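Local coordinates for bilirubin-inducible fluorescent protein UnaG (Anguilla japonica, PDB 4I3B) that binds unconjugated bilirubin with high affinity inside a beta-barrel and, once loaded with it, fluoresces green on excitation, at residues A[88-91]-A[96-99]; A[98-101]-A[106-109]; A[108-113]-A[119-124]. All blocks are in the same frame, centred on the assembly; numbering follows the deposited sequence.

In the fold
The three contacts are successive antiparallel hairpin pairings in the barrel wall: contact 1 joins strands 86-93 and 96-103, contact 2 strands 96-103 and 106-115, contact 3 strands 106-115 and 118-125. Contacts 1 and 2 share V98 and Y99; contacts 2 and 3 share T108 and T109. Contact 3, the largest and nearest the chain's centre, has no fully exposed residue, whereas contact 2 reaches the surface at K106 and E107 and contact 1 at K96. Contact 1 sets apolar groups against one end ring of bilirubin; contact 3 offers it an arginine. Contact 2 is mostly away from the pigment, its inner face a polar group around Q101. Backbone hydrogen bonds such as Y99 O to Y110 N, 2.8 Å, tie contacts 1 and 3.

Contact 1 (A[88-91]-A[96-99]); sequences SVVN and KLVY. With BLR (3-[5-[(Z)-(4-ethenyl-3-methyl-5-oxidanylidene-pyrrol-2-ylidene)methyl]-2-[[5-[(Z)-(3-ethenyl-4-methyl-5-oxidanylidene-pyrrol-2-ylidene)methyl]-3-(3-hydroxy-3-oxopropyl)-4-methyl-1H-pyrrol-2-yl]methyl]-4-methyl-1H-pyrrol-3-yl]propanoic acid), chain G.
The carbonyl oxygen V98 O is gripped by two donors: N91 N at 3.0 Å, tilted 15° from the carbonyl plane, and a water at 2.9 Å. That water also accepts from N91 ND2 at 2.9 Å and donates to V89 O, bridging the two strands on the face of N91 and V98. The return bond from V98 N to N91 O, 2.8 Å, is nearly straight at 168° and closes the hydrogen-bonded pair. On the other face V90 meets Y99 in a non-hydrogen-bonded pair. This is the hairpin of strands 86-93 and 96-103, part of the antiparallel barrel wall of the fatty-acid-binding-protein family. V90 spreads its two methyls over different partners: CG1, anti to the backbone N (chi1 -168°), packs on L97, and CG2 lies 3.4 Å from Y99 CD2. The ring of Y99 also meets S88 CB obliquely, and its CE2 lies 3.7 Å from methyl CMB of bilirubin; S88 OG and Y99 OH both bond to E77. With an alanine here instead of Y99, V90 CG2 and CMB would probably lose the ring they both touch, and E77 one hydrogen-bond partner. In one of its two conformers L97 touches bilirubin as well, through CD2 against the vinyl carbon CAB.

Contact 2 (A[98-101]-A[106-109]); sequences VYVQ and KETT
Strands 98-101 and 106-109 run antiparallel at 159°, with Q101 and T108 forming the hydrogen-bonded pair and V100 and T109 the non-hydrogen-bonded one. Q101 N gives to T108 O at 3.0 Å, and T108 N returns the bond to Q101 O at an N-H...O angle of 156°. Closer to the hairpin turn, E107 CA adds a CA-H...O contact to the same Q101 O.

On the inner face the side chains of Q101 and T108 lie side by side and point the same way. Q101 CB and OE1 both pack on the methyl T108 CG2, with OE1 3.4 Å from it. T108 OG1 stands anti to the backbone N (chi1 -172°), which places CG2 between N and the carbonyl carbon, beside the glutamine. The amide has polar partners at both ends: OE1 takes bonds from R83 and Y110 OH, and NE2 gives one to E77, an arrangement likely to fix its rotation. Along the strand, Q101 CG also lies at the edge of the Y99 ring, in its plane.

On the outer face valine methyls meet a threonine and the carboxylate of E107. T109 and E107 each have two modelled conformers; in one of them V98 CG1 meets T109 CG2 at 3.8 Å, and V100 CG1 lies 3.6 Å from E107 OE1.

Within the barrel wall this hairpin continues the sheet between strands 86-93 and 118-125. S88 packs on Q101 from the first, T108 OG1 also bonds across to the second, and Y20 of helix 17-23 bonds to that same hydroxyl.

Contact 3 (A[108-113]-A[119-124]); sequences TTYVRE and LVVTLT. With BLR (3-[5-[(Z)-(4-ethenyl-3-methyl-5-oxidanylidene-pyrrol-2-ylidene)methyl]-2-[[5-[(Z)-(3-ethenyl-4-methyl-5-oxidanylidene-pyrrol-2-ylidene)methyl]-3-(3-hydroxy-3-oxopropyl)-4-methyl-1H-pyrrol-2-yl]methyl]-4-methyl-1H-pyrrol-3-yl]propanoic acid), chain G.
R112 lies alongside V121, its chain extended from CG to NE and its CG 3.7 Å from V121 CG2. From there R112 NH2 donates to O2D, an oxygen of a propionic acid side chain of bilirubin, at 3.0 Å. The flat guanidinium lies over an end ring, with pigment atom C1B 3.4 Å above the centre of the guanidinium plane. V121 CG2 covers the opposite face, so the group is held between pigment and valine. In one of its two conformers L119 touches the lactam oxygen OB of bilirubin through CD1. Farther along the same face, the Y110 ring meets L123 CD2 obliquely through CE2 at 3.7 Å, with V121 CG2 at its edge.

Behind these side chains, three hydrogen-bonded pairs, T109 with T124, V111 with T122 and E113 with V120, fix the strand register. V120 N to E113 O is the straightest of these bonds, at 179°. T124 O takes two donors, T109 N and T108 OG1, the hydroxyl standing 47° out of the carbonyl plane at 2.7 Å. On the outer face a water links V111 O with T122 OG1.

An inward arginine meeting a ligand carboxyl group, as in fatty-acid-binding proteins, is joined here by R132 and Y134, which also bond to bilirubin.

Contact 1 (A[88-91]-A[96-99])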
loop_
_atom_site.group_PDB
_atom_site.type_symbol
_atom_site.label_atom_id
_atom_site.label_comp_id
_atom_site.label_asym_id
_atom_site.label_seq_id
_atom_site.Cartn_x
_atom_site.Cartn_y
_atom_site.Cartn_z
ATOM N N SER A 88 -5.358 -3.493 10.662
ATOM C CA SER A 88 -5.451 -2.483 9.602
ATOM C C SER A 88 -6.886 -1.976 9.442
ATOM O O SER A 88 -7.843 -2.706 9.707
ATOM C CB SER A 88 -4.990 -3.089 8.291
ATOM O OG SER A 88 -3.636 -3.466 8.458
ATOM N N VAL A 89 -7.029 -0.745 8.978
ATOM C CA VAL A 89 -8.353 -0.219 8.691
ATOM C C VAL A 89 -8.220 0.816 7.588
ATOM O O VAL A 89 -7.216 1.543 7.515
ATOM C CB VAL A 89 -9.036 0.371 9.954
ATOM C CG1 VAL A 89 -8.326 1.641 10.439
ATOM C CG2 VAL A 89 -10.532 0.588 9.700
ATOM N N VAL A 90 -9.219 0.859 6.718
ATOM C CA VAL A 90 -9.205 1.757 5.586
ATOM C C VAL A 90 -10.466 2.614 5.599
ATOM O O VAL A 90 -11.547 2.094 5.828
ATOM C CB VAL A 90 -9.128 0.971 4.266
ATOM C CG1 VAL A 90 -8.823 1.931 3.101
ATOM C CG2 VAL A 90 -8.040 -0.131 4.361
ATOM N N ASN A 91 -10.323 3.908 5.347
ATOM C CA ASN A 91 -11.463 4.818 5.294
ATOM C C ASN A 91 -11.206 5.893 4.257
ATOM O O ASN A 91 -10.061 6.221 3.940
ATOM C CB ASN A 91 -11.645 5.567 6.607
ATOM C CG ASN A 91 -11.992 4.685 7.753
ATOM O OD1 ASN A 91 -13.152 4.376 7.984
ATOM N ND2 ASN A 91 -10.980 4.310 8.537
ATOM N N LYS A 96 -9.584 10.991 -0.848
ATOM C CA LYS A 96 -8.420 10.185 -0.534
ATOM C C LYS A 96 -8.818 8.903 0.192
ATOM O O LYS A 96 -9.787 8.882 0.965
ATOM C CB LYS A 96 -7.492 10.959 0.396
ATOM C CG LYS A 96 -7.029 12.331 -0.084
ATOM C CD LYS A 96 -6.310 13.040 1.068
ATOM C CE LYS A 96 -5.807 14.433 0.727
ATOM N NZ LYS A 96 -5.147 15.057 1.933
ATOM N N LEU A 97 -8.038 7.849 -0.032
ATOM C CA LEU A 97 -8.219 6.588 0.673
ATOM C C LEU A 97 -7.092 6.500 1.659
ATOM O O LEU A 97 -5.909 6.559 1.272
ATOM C CB LEU A 97 -8.160 5.424 -0.295
ATOM C CG LEU A 97 -8.590 4.084 0.249
ATOM C CD1 LEU A 97 -10.123 4.070 0.477
ATOM C CD2 LEU A 97 -8.111 3.024 -0.728
ATOM N N VAL A 98 -7.439 6.382 2.932
ATOM C CA VAL A 98 -6.449 6.406 4.004
ATOM C C VAL A 98 -6.421 5.088 4.753
ATOM O O VAL A 98 -7.450 4.619 5.238
ATOM C CB VAL A 98 -6.731 7.541 4.979
ATOM C CG1 VAL A 98 -5.749 7.494 6.116
ATOM C CG2 VAL A 98 -6.690 8.875 4.259
ATOM N N TYR A 99 -5.241 4.492 4.817
ATOM C CA TYR A 99 -5.026 3.133 5.311
ATOM C C TYR A 99 -4.098 3.226 6.515
ATOM O O TYR A 99 -2.994 3.793 6.412
ATOM C CB TYR A 99 -4.373 2.348 4.165
ATOM C CG TYR A 99 -4.273 0.841 4.271
ATOM C CD1 TYR A 99 -3.586 0.190 5.297
ATOM C CD2 TYR A 99 -4.845 0.059 3.281
ATOM C CE1 TYR A 99 -3.460 -1.246 5.308
ATOM C CE2 TYR A 99 -4.731 -1.314 3.295
ATOM C CZ TYR A 99 -4.047 -1.963 4.286
ATOM O OH TYR A 99 -3.951 -3.334 4.237
HETATM C CHA BLR G . 2.462 -2.692 -2.268
HETATM N NA BLR G . 0.034 -2.156 -1.805
HETATM C C1A BLR G . 1.095 -2.996 -1.680
HETATM C C2A BLR G . 0.741 -4.052 -0.856
HETATM C C3A BLR G . -0.578 -3.821 -0.464
HETATM C C4A BLR G . -0.995 -2.643 -1.071
HETATM C CMA BLR G . -1.411 -4.691 0.428
HETATM C CAA BLR G . 1.611 -5.213 -0.486
HETATM C CBA BLR G . 2.170 -5.105 0.877
HETATM C CGA BLR G . 3.006 -6.270 1.270
HETATM O O1A BLR G . 3.590 -6.980 0.402
HETATM O O2A BLR G . 3.065 -6.529 2.526
HETATM C CHB BLR G . -2.341 -2.064 -0.922
HETATM N NB BLR G . -2.370 -0.493 -2.809
HETATM C C1B BLR G . -2.968 -1.121 -1.694
HETATM C C2B BLR G . -4.259 -0.585 -1.523
HETATM C C3B BLR G . -4.528 0.284 -2.428
HETATM C C4B BLR G . -3.362 0.506 -3.378
HETATM C CMB BLR G . -5.182 -1.031 -0.405
HETATM O OB BLR G . -3.171 1.191 -4.321
HETATM C CAB BLR G . -5.786 1.052 -2.605
HETATM C CBB BLR G . -5.996 1.975 -3.591
HETATM N NC BLR G . 6.946 -5.080 -0.825
HETATM C C1C BLR G . 7.994 -6.200 -0.928
HETATM C C2C BLR G . 8.521 -6.214 0.466
HETATM C C3C BLR G . 7.933 -5.345 1.213
HETATM C C4C BLR G . 6.965 -4.620 0.539
HETATM C CMC BLR G . 9.572 -7.202 0.845
HETATM O OC BLR G . 8.276 -6.818 -1.917
HETATM C CAC BLR G . 8.172 -5.123 2.651
HETATM C CBC BLR G . 9.403 -5.194 3.214
HETATM C CHD BLR G . 6.152 -3.639 1.004
HETATM N ND BLR G . 4.440 -3.341 -0.875
HETATM C C1D BLR G . 5.014 -3.027 0.301
HETATM C C2D BLR G . 4.260 -1.881 0.851
HETATM C C3D BLR G . 3.266 -1.554 -0.035
HETATM C C4D BLR G . 3.321 -2.496 -1.167
HETATM C CMD BLR G . 4.611 -1.230 2.147
HETATM C CAD BLR G . 2.254 -0.458 0.163
HETATM C CBD BLR G . 2.645 0.775 -0.628
HETATM C CGD BLR G . 2.202 0.663 -2.041
HETATM O O1D BLR G . 3.051 0.730 -2.947
HETATM O O2D BLR G . 0.991 0.546 -2.340
HETATM O O HOH W 1 -8.105 4.632 8.037
#

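Contact 2 (A[98-101]-A[106-109])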
loop_
_atom_site.group_PDB
_atom_site.type_symbol
_atom_site.label_atom_id
_atom_site.label_comp_id
_atom_site.label_asym_id
_atom_site.label_seq_id
_atom_site.Cartn_x
_atom_site.Cartn_y
_atom_site.Cartn_z
ATOM N N VAL A 98 -7.439 6.382 2.932
ATOM C CA VAL A 98 -6.449 6.406 4.004
ATOM C C VAL A 98 -6.421 5.088 4.753
ATOM O O VAL A 98 -7.450 4.619 5.238
ATOM C CB VAL A 98 -6.731 7.541 4.979
ATOM C CG1 VAL A 98 -5.749 7.494 6.116
ATOM C CG2 VAL A 98 -6.690 8.875 4.259
ATOM N N TYR A 99 -5.241 4.492 4.817
ATOM C CA TYR A 99 -5.026 3.133 5.311
ATOM C C TYR A 99 -4.098 3.226 6.515
ATOM O O TYR A 99 -2.994 3.793 6.412
ATOM C CB TYR A 99 -4.373 2.348 4.165
ATOM C CG TYR A 99 -4.273 0.841 4.271
ATOM C CD1 TYR A 99 -3.586 0.190 5.297
ATOM C CD2 TYR A 99 -4.845 0.059 3.281
ATOM C CE1 TYR A 99 -3.460 -1.246 5.308
ATOM C CE2 TYR A 99 -4.731 -1.314 3.295
ATOM C CZ TYR A 99 -4.047 -1.963 4.286
ATOM O OH TYR A 99 -3.951 -3.334 4.237
ATOM N N VAL A 100 -4.565 2.738 7.664
ATOM C CA VAL A 100 -3.767 2.818 8.896
ATOM C C VAL A 100 -3.523 1.421 9.426
ATOM O O VAL A 100 -4.452 0.611 9.528
ATOM C CB VAL A 100 -4.450 3.681 9.982
ATOM C CG1 VAL A 100 -3.636 3.662 11.311
ATOM C CG2 VAL A 100 -4.653 5.093 9.463
ATOM N N GLN A 101 -2.254 1.137 9.742
ATOM C CA GLN A 101 -1.849 -0.096 10.399
ATOM C C GLN A 101 -1.376 0.193 11.817
ATOM O O GLN A 101 -0.610 1.150 12.026
ATOM C CB GLN A 101 -0.702 -0.744 9.623
ATOM C CG GLN A 101 -1.092 -1.270 8.250
ATOM C CD GLN A 101 0.107 -1.688 7.440
ATOM O OE1 GLN A 101 1.200 -1.156 7.632
ATOM N NE2 GLN A 101 -0.083 -2.624 6.527
ATOM N N LYS A 106 2.518 0.905 17.852
ATOM C CA LYS A 106 2.936 1.826 16.818
ATOM C C LYS A 106 1.825 1.978 15.755
ATOM O O LYS A 106 0.909 1.168 15.693
ATOM C CB LYS A 106 4.194 1.280 16.141
ATOM C CG LYS A 106 5.350 1.088 17.104
ATOM C CD LYS A 106 6.448 0.290 16.438
ATOM C CE LYS A 106 7.606 0.037 17.378
ATOM N NZ LYS A 106 8.620 -0.888 16.793
ATOM N N GLU A 107 1.881 3.045 14.969
ATOM C CA GLU A 107 0.962 3.227 13.848
ATOM C C GLU A 107 1.743 3.726 12.646
ATOM O O GLU A 107 2.775 4.373 12.805
ATOM C CB GLU A 107 -0.204 4.178 14.203
ATOM C CG GLU A 107 -0.972 3.731 15.446
ATOM C CD GLU A 107 -2.363 4.367 15.626
ATOM O OE1 GLU A 107 -3.001 4.805 14.634
ATOM O OE2 GLU A 107 -2.829 4.414 16.788
ATOM N N THR A 108 1.254 3.378 11.462
ATOM C CA THR A 108 1.780 3.914 10.219
ATOM C C THR A 108 0.596 4.155 9.273
ATOM O O THR A 108 -0.425 3.476 9.364
ATOM C CB THR A 108 2.859 2.978 9.592
ATOM O OG1 THR A 108 3.452 3.656 8.490
ATOM C CG2 THR A 108 2.311 1.636 9.146
ATOM N N THR A 109 0.730 5.129 8.376
ATOM C CA THR A 109 -0.365 5.542 7.523
ATOM C C THR A 109 0.045 5.595 6.047
ATOM O O THR A 109 1.164 6.008 5.714
ATOM C CB THR A 109 -0.873 6.922 8.006
ATOM O OG1 THR A 109 -1.175 6.838 9.406
ATOM C CG2 THR A 109 -2.119 7.378 7.239
#

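Contact 3 (A[108-113]-A[119-124])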
loop_
_atom_site.group_PDB
_atom_site.type_symbol
_atom_site.label_atom_id
_atom_site.label_comp_id
_atom_site.label_asym_id
_atom_site.label_seq_id
_atom_site.Cartn_x
_atom_site.Cartn_y
_atom_site.Cartn_z
ATOM N N THR A 108 1.254 3.378 11.462
ATOM C CA THR A 108 1.780 3.914 10.219
ATOM C C THR A 108 0.596 4.155 9.273
ATOM O O THR A 108 -0.425 3.476 9.364
ATOM C CB THR A 108 2.859 2.978 9.592
ATOM O OG1 THR A 108 3.452 3.656 8.490
ATOM C CG2 THR A 108 2.311 1.636 9.146
ATOM N N THR A 109 0.730 5.129 8.376
ATOM C CA THR A 109 -0.365 5.542 7.523
ATOM C C THR A 109 0.045 5.595 6.047
ATOM O O THR A 109 1.164 6.008 5.714
ATOM C CB THR A 109 -0.873 6.922 8.006
ATOM O OG1 THR A 109 -1.175 6.838 9.406
ATOM C CG2 THR A 109 -2.119 7.378 7.239
ATOM N N TYR A 110 -0.876 5.201 5.189
ATOM C CA TYR A 110 -0.737 5.331 3.739
ATOM C C TYR A 110 -1.901 6.152 3.237
ATOM O O TYR A 110 -3.046 5.802 3.486
ATOM C CB TYR A 110 -0.787 3.968 3.059
ATOM C CG TYR A 110 0.061 2.911 3.663
ATOM C CD1 TYR A 110 -0.303 2.303 4.869
ATOM C CD2 TYR A 110 1.242 2.494 3.043
ATOM C CE1 TYR A 110 0.485 1.324 5.430
ATOM C CE2 TYR A 110 2.021 1.512 3.602
ATOM C CZ TYR A 110 1.646 0.910 4.779
ATOM O OH TYR A 110 2.446 -0.074 5.308
ATOM N N VAL A 111 -1.621 7.235 2.513
ATOM C CA VAL A 111 -2.664 8.088 1.929
ATOM C C VAL A 111 -2.554 7.909 0.421
ATOM O O VAL A 111 -1.482 8.126 -0.161
ATOM C CB VAL A 111 -2.505 9.568 2.316
ATOM C CG1 VAL A 111 -3.549 10.421 1.644
ATOM C CG2 VAL A 111 -2.536 9.761 3.850
ATOM N N ARG A 112 -3.665 7.545 -0.206
ATOM C CA ARG A 112 -3.732 7.251 -1.624
ATOM C C ARG A 112 -4.725 8.177 -2.317
ATOM O O ARG A 112 -5.848 8.374 -1.868
ATOM C CB ARG A 112 -4.079 5.771 -1.837
ATOM C CG ARG A 112 -2.921 4.869 -1.422
ATOM C CD ARG A 112 -3.259 3.420 -1.568
ATOM N NE ARG A 112 -2.119 2.562 -1.286
ATOM C CZ ARG A 112 -1.932 1.841 -0.181
ATOM N NH1 ARG A 112 -2.785 1.865 0.845
ATOM N NH2 ARG A 112 -0.849 1.090 -0.096
ATOM N N GLU A 113 -4.288 8.711 -3.454
ATOM C CA GLU A 113 -5.046 9.693 -4.215
ATOM C C GLU A 113 -4.727 9.499 -5.688
ATOM O O GLU A 113 -3.651 8.995 -6.023
ATOM C CB GLU A 113 -4.603 11.111 -3.825
ATOM C CG GLU A 113 -4.000 11.238 -2.401
ATOM C CD GLU A 113 -3.450 12.631 -2.080
ATOM O OE1 GLU A 113 -2.293 12.734 -1.556
ATOM O OE2 GLU A 113 -4.177 13.627 -2.355
ATOM N N LEU A 119 -1.870 6.933 -9.570
ATOM C CA LEU A 119 -2.183 6.592 -8.190
ATOM C C LEU A 119 -0.953 6.916 -7.351
ATOM O O LEU A 119 0.124 6.344 -7.532
ATOM C CB LEU A 119 -2.570 5.118 -8.073
ATOM C CG LEU A 119 -3.300 4.653 -6.804
ATOM C CD1 LEU A 119 -3.711 3.202 -6.951
ATOM C CD2 LEU A 119 -2.480 4.824 -5.528
ATOM N N VAL A 120 -1.106 7.865 -6.434
ATOM C CA VAL A 120 -0.000 8.352 -5.629
ATOM C C VAL A 120 -0.230 7.943 -4.184
ATOM O O VAL A 120 -1.288 8.225 -3.624
ATOM C CB VAL A 120 0.137 9.885 -5.759
ATOM C CG1 VAL A 120 1.303 10.363 -4.922
ATOM C CG2 VAL A 120 0.302 10.304 -7.232
ATOM N N VAL A 121 0.758 7.272 -3.590
ATOM C CA VAL A 121 0.704 6.856 -2.184
ATOM C C VAL A 121 1.790 7.596 -1.403
ATOM O O VAL A 121 2.962 7.550 -1.780
ATOM C CB VAL A 121 0.786 5.315 -2.027
ATOM C CG1 VAL A 121 2.023 4.687 -2.642
ATOM C CG2 VAL A 121 0.674 4.931 -0.570
ATOM N N THR A 122 1.393 8.210 -0.290
ATOM C CA THR A 122 2.311 8.821 0.641
ATOM C C THR A 122 2.298 7.984 1.916
ATOM O O THR A 122 1.220 7.721 2.484
ATOM C CB THR A 122 1.898 10.270 0.959
ATOM O OG1 THR A 122 1.839 11.039 -0.238
ATOM C CG2 THR A 122 2.881 10.934 1.883
ATOM N N LEU A 123 3.486 7.555 2.338
ATOM C CA LEU A 123 3.674 6.638 3.438
ATOM C C LEU A 123 4.370 7.347 4.564
ATOM O O LEU A 123 5.430 7.948 4.370
ATOM C CB LEU A 123 4.534 5.447 3.023
ATOM C CG LEU A 123 4.124 4.655 1.772
ATOM C CD1 LEU A 123 4.534 5.300 0.418
ATOM C CD2 LEU A 123 4.720 3.265 1.842
ATOM N N THR A 124 3.812 7.268 5.760
ATOM C CA THR A 124 4.378 7.954 6.908
ATOM C C THR A 124 4.566 7.015 8.090
ATOM O O THR A 124 3.615 6.350 8.511
ATOM C CB THR A 124 3.481 9.123 7.340
ATOM O OG1 THR A 124 3.280 10.013 6.240
ATOM C CG2 THR A 124 4.118 9.898 8.480
HETATM C CHA BLR G . 2.462 -2.692 -2.268
HETATM N NA BLR G . 0.034 -2.156 -1.805
HETATM C C1A BLR G . 1.095 -2.996 -1.680
HETATM C C2A BLR G . 0.741 -4.052 -0.856
HETATM C C3A BLR G . -0.578 -3.821 -0.464
HETATM C C4A BLR G . -0.995 -2.643 -1.071
HETATM C CMA BLR G . -1.411 -4.691 0.428
HETATM C CAA BLR G . 1.611 -5.213 -0.486
HETATM C CBA BLR G . 2.170 -5.105 0.877
HETATM C CGA BLR G . 3.006 -6.270 1.270
HETATM O O1A BLR G . 3.590 -6.980 0.402
HETATM O O2A BLR G . 3.065 -6.529 2.526
HETATM C CHB BLR G . -2.341 -2.064 -0.922
HETATM N NB BLR G . -2.370 -0.493 -2.809
HETATM C C1B BLR G . -2.968 -1.121 -1.694
HETATM C C2B BLR G . -4.259 -0.585 -1.523
HETATM C C3B BLR G . -4.528 0.284 -2.428
HETATM C C4B BLR G . -3.362 0.506 -3.378
HETATM C CMB BLR G . -5.182 -1.031 -0.405
HETATM O OB BLR G . -3.171 1.191 -4.321
HETATM C CAB BLR G . -5.786 1.052 -2.605
HETATM C CBB BLR G . -5.996 1.975 -3.591
HETATM N NC BLR G . 6.946 -5.080 -0.825
HETATM C C1C BLR G . 7.994 -6.200 -0.928
HETATM C C2C BLR G . 8.521 -6.214 0.466
HETATM C C3C BLR G . 7.933 -5.345 1.213
HETATM C C4C BLR G . 6.965 -4.620 0.539
HETATM C CMC BLR G . 9.572 -7.202 0.845
HETATM O OC BLR G . 8.276 -6.818 -1.917
HETATM C CAC BLR G . 8.172 -5.123 2.651
HETATM C CBC BLR G . 9.403 -5.194 3.214
HETATM C CHD BLR G . 6.152 -3.639 1.004
HETATM N ND BLR G . 4.440 -3.341 -0.875
HETATM C C1D BLR G . 5.014 -3.027 0.301
HETATM C C2D BLR G . 4.260 -1.881 0.851
HETATM C C3D BLR G . 3.266 -1.554 -0.035
HETATM C C4D BLR G . 3.321 -2.496 -1.167
HETATM C CMD BLR G . 4.611 -1.230 2.147
HETATM C CAD BLR G . 2.254 -0.458 0.163
HETATM C CBD BLR G . 2.645 0.775 -0.628
HETATM C CGD BLR G . 2.202 0.663 -2.041
HETATM O O1D BLR G . 3.051 0.730 -2.947
HETATM O O2D BLR G . 0.991 0.546 -2.340
HETATM O O HOH W 2 -0.536 10.632 -1.736
#